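PDB 5N5F: encapsulated ferritin-like protein from Haliangium ochraceum, which oxidises Fe(2+) to Fe(3+) as a ferritin-like ferroxidase carried as cargo inside an encapsulin nanocompartment, where the iron is stored as mineral. Local coordinates for residues L25-E30 against M66-W71. Residues are numbered along the deposited sequence; the frame is centred on the assembly and turned at random.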
loop_
_atom_site.group_PDB
_atom_site.type_symbol
_atom_site.label_atom_id
_atom_site.label_comp_id
_atom_site.label_asym_id
_atom_site.label_seq_id
_atom_site.Cartn_x
_atom_site.Cartn_y
_atom_site.Cartn_z
ATOM N N LEU B 25 -2.477 7.549 19.977
ATOM C CA LEU B 25 -3.585 7.242 19.077
ATOM C C LEU B 25 -3.232 6.108 18.118
ATOM O O LEU B 25 -4.074 5.250 17.830
ATOM C CB LEU B 25 -4.000 8.501 18.307
ATOM C CG LEU B 25 -4.807 9.526 19.114
ATOM C CD1 LEU B 25 -4.955 10.849 18.355
ATOM C CD2 LEU B 25 -6.176 8.964 19.462
ATOM N N VAL B 26 -2.000 6.072 17.610
ATOM C CA VAL B 26 -1.642 4.970 16.720
ATOM C C VAL B 26 -1.603 3.661 17.493
ATOM O O VAL B 26 -1.961 2.604 16.955
ATOM C CB VAL B 26 -0.309 5.244 15.997
ATOM C CG1 VAL B 26 -0.416 6.506 15.153
ATOM C CG2 VAL B 26 0.852 5.340 16.979
ATOM N N THR B 27 -1.193 3.703 18.765
ATOM C CA THR B 27 -1.172 2.489 19.574
ATOM C C THR B 27 -2.585 1.989 19.837
ATOM O O THR B 27 -2.873 0.795 19.683
ATOM C CB THR B 27 -0.434 2.746 20.891
ATOM O OG1 THR B 27 0.901 3.192 20.616
ATOM C CG2 THR B 27 -0.367 1.473 21.733
ATOM N N LEU B 28 -3.484 2.889 20.242
ATOM C CA LEU B 28 -4.881 2.510 20.412
ATOM C C LEU B 28 -5.442 1.931 19.120
ATOM O O LEU B 28 -6.128 0.902 19.137
ATOM C CB LEU B 28 -5.700 3.720 20.869
ATOM C CG LEU B 28 -7.218 3.543 20.956
ATOM C CD1 LEU B 28 -7.588 2.325 21.793
ATOM C CD2 LEU B 28 -7.865 4.793 21.531
ATOM N N ILE B 29 -5.149 2.574 17.989
ATOM C CA ILE B 29 -5.612 2.071 16.696
ATOM C C ILE B 29 -5.086 0.660 16.453
ATOM O O ILE B 29 -5.837 -0.247 16.074
ATOM C CB ILE B 29 -5.197 3.038 15.573
ATOM C CG1 ILE B 29 -6.093 4.282 15.605
ATOM C CG2 ILE B 29 -5.273 2.362 14.204
ATOM C CD1 ILE B 29 -5.573 5.439 14.784
ATOM N N GLU B 30 -3.787 0.452 16.667
ATOM C CA GLU B 30 -3.207 -0.865 16.415
ATOM C C GLU B 30 -3.830 -1.922 17.315
ATOM O O GLU B 30 -4.057 -3.062 16.887
ATOM C CB GLU B 30 -1.693 -0.818 16.615
ATOM C CG GLU B 30 -0.963 0.004 15.569
ATOM C CD GLU B 30 0.470 0.294 15.960
ATOM O OE1 GLU B 30 0.939 -0.282 16.964
ATOM O OE2 GLU B 30 1.123 1.099 15.266
ATOM N N MET B 66 -7.901 0.049 26.337
ATOM C CA MET B 66 -8.546 0.875 27.350
ATOM C C MET B 66 -7.530 1.503 28.297
ATOM O O MET B 66 -7.785 2.582 28.845
ATOM C CB MET B 66 -9.568 0.044 28.124
ATOM C CG MET B 66 -10.687 -0.520 27.248
ATOM S SD MET B 66 -11.637 0.743 26.359
ATOM C CE MET B 66 -10.796 0.796 24.776
ATOM N N MET B 67 -6.380 0.855 28.499
ATOM C CA MET B 67 -5.284 1.505 29.210
ATOM C C MET B 67 -4.801 2.728 28.443
ATOM O O MET B 67 -4.644 3.816 29.013
ATOM C CB MET B 67 -4.129 0.525 29.418
ATOM C CG MET B 67 -4.399 -0.564 30.442
ATOM S SD MET B 67 -3.187 -1.908 30.388
ATOM C CE MET B 67 -1.685 -1.021 30.776
ATOM N N THR B 68 -4.564 2.564 27.138
ATOM C CA THR B 68 -4.128 3.683 26.312
ATOM C C THR B 68 -5.184 4.781 26.272
ATOM O O THR B 68 -4.858 5.972 26.334
ATOM C CB THR B 68 -3.817 3.197 24.897
ATOM O OG1 THR B 68 -2.862 2.122 24.946
ATOM C CG2 THR B 68 -3.258 4.330 24.055
ATOM N N LEU B 69 -6.458 4.401 26.162
ATOM C CA LEU B 69 -7.519 5.398 26.067
ATOM C C LEU B 69 -7.598 6.226 27.341
ATOM O O LEU B 69 -7.806 7.443 27.286
ATOM C CB LEU B 69 -8.856 4.715 25.774
ATOM C CG LEU B 69 -10.091 5.616 25.658
ATOM C CD1 LEU B 69 -9.921 6.708 24.596
ATOM C CD2 LEU B 69 -11.317 4.771 25.350
ATOM N N GLU B 70 -7.418 5.588 28.500
ATOM C CA GLU B 70 -7.418 6.330 29.755
ATOM C C GLU B 70 -6.265 7.323 29.804
ATOM O O GLU B 70 -6.413 8.430 30.335
ATOM C CB GLU B 70 -7.353 5.367 30.940
ATOM C CG GLU B 70 -7.226 6.046 32.309
ATOM C CD GLU B 70 -8.405 6.940 32.653
ATOM O OE1 GLU B 70 -9.386 6.970 31.881
ATOM O OE2 GLU B 70 -8.350 7.619 33.704
ATOM N N TRP B 71 -5.103 6.950 29.264
ATOM C CA TRP B 71 -4.007 7.908 29.187
ATOM C C TRP B 71 -4.395 9.101 28.321
ATOM O O TRP B 71 -4.149 10.255 28.689
ATOM C CB TRP B 71 -2.750 7.237 28.641
ATOM C CG TRP B 71 -1.557 8.137 28.661
ATOM C CD1 TRP B 71 -0.590 8.192 29.621
ATOM C CD2 TRP B 71 -1.204 9.120 27.680
ATOM N NE1 TRP B 71 0.345 9.144 29.297
ATOM C CE2 TRP B 71 -0.012 9.732 28.112
ATOM C CE3 TRP B 71 -1.781 9.541 26.477
ATOM C CZ2 TRP B 71 0.616 10.739 27.384
ATOM C CZ3 TRP B 71 -1.157 10.543 25.757
ATOM C CH2 TRP B 71 0.029 11.130 26.213
#
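L28 and T68 bury the most surface where two antiparallel helices of an encapsulated ferritin pack together, and they illustrate how small and branched side chains share such an interface. Their CA atoms lie 6.1 Å apart, the nearest pair across the segments, and both CB atoms face the opposite helix. The methyl CG2 of T68 rests 4.1 Å from CB of L28, at the root of the leucine and close to its backbone N. OG1 lies beside the T68 backbone N (chi1 -55°), which leaves CG2 anti to that N and directed at L28. This buried hydroxyl bonds to the carbonyl of H64 one turn earlier and to OE1 of E31, just past residues 25-30 on helix 16-44, a bond that ties the two helices together. E31 is expected by similarity to bind iron; T68 is thus probably a second-shell neighbour of the ferroxidase site. Within 25-30, OG1 of T68 has the methyl CG2 of T27 as its neighbour at 4.1 Å, while the T27 hydroxyl bonds to the carbonyl of R23. Beyond its CB, L28 reaches past the threonine, and its CD2 lies 4.2 Å from CD1 of L69 in an oblique methyl-to-methyl contact. Between residues 25-30 and 66-71 themselves the contact is van der Waals packing, with the axes 9.2 Å apart and their directions at 155°. The contact joins helices 16-44 and 48-75, the antiparallel hairpin of this N-terminal domain. L28 also packs on A65 and I72, whereas L69 touches F79 and M83 of helix 77-86 and meets L69 of a second subunit.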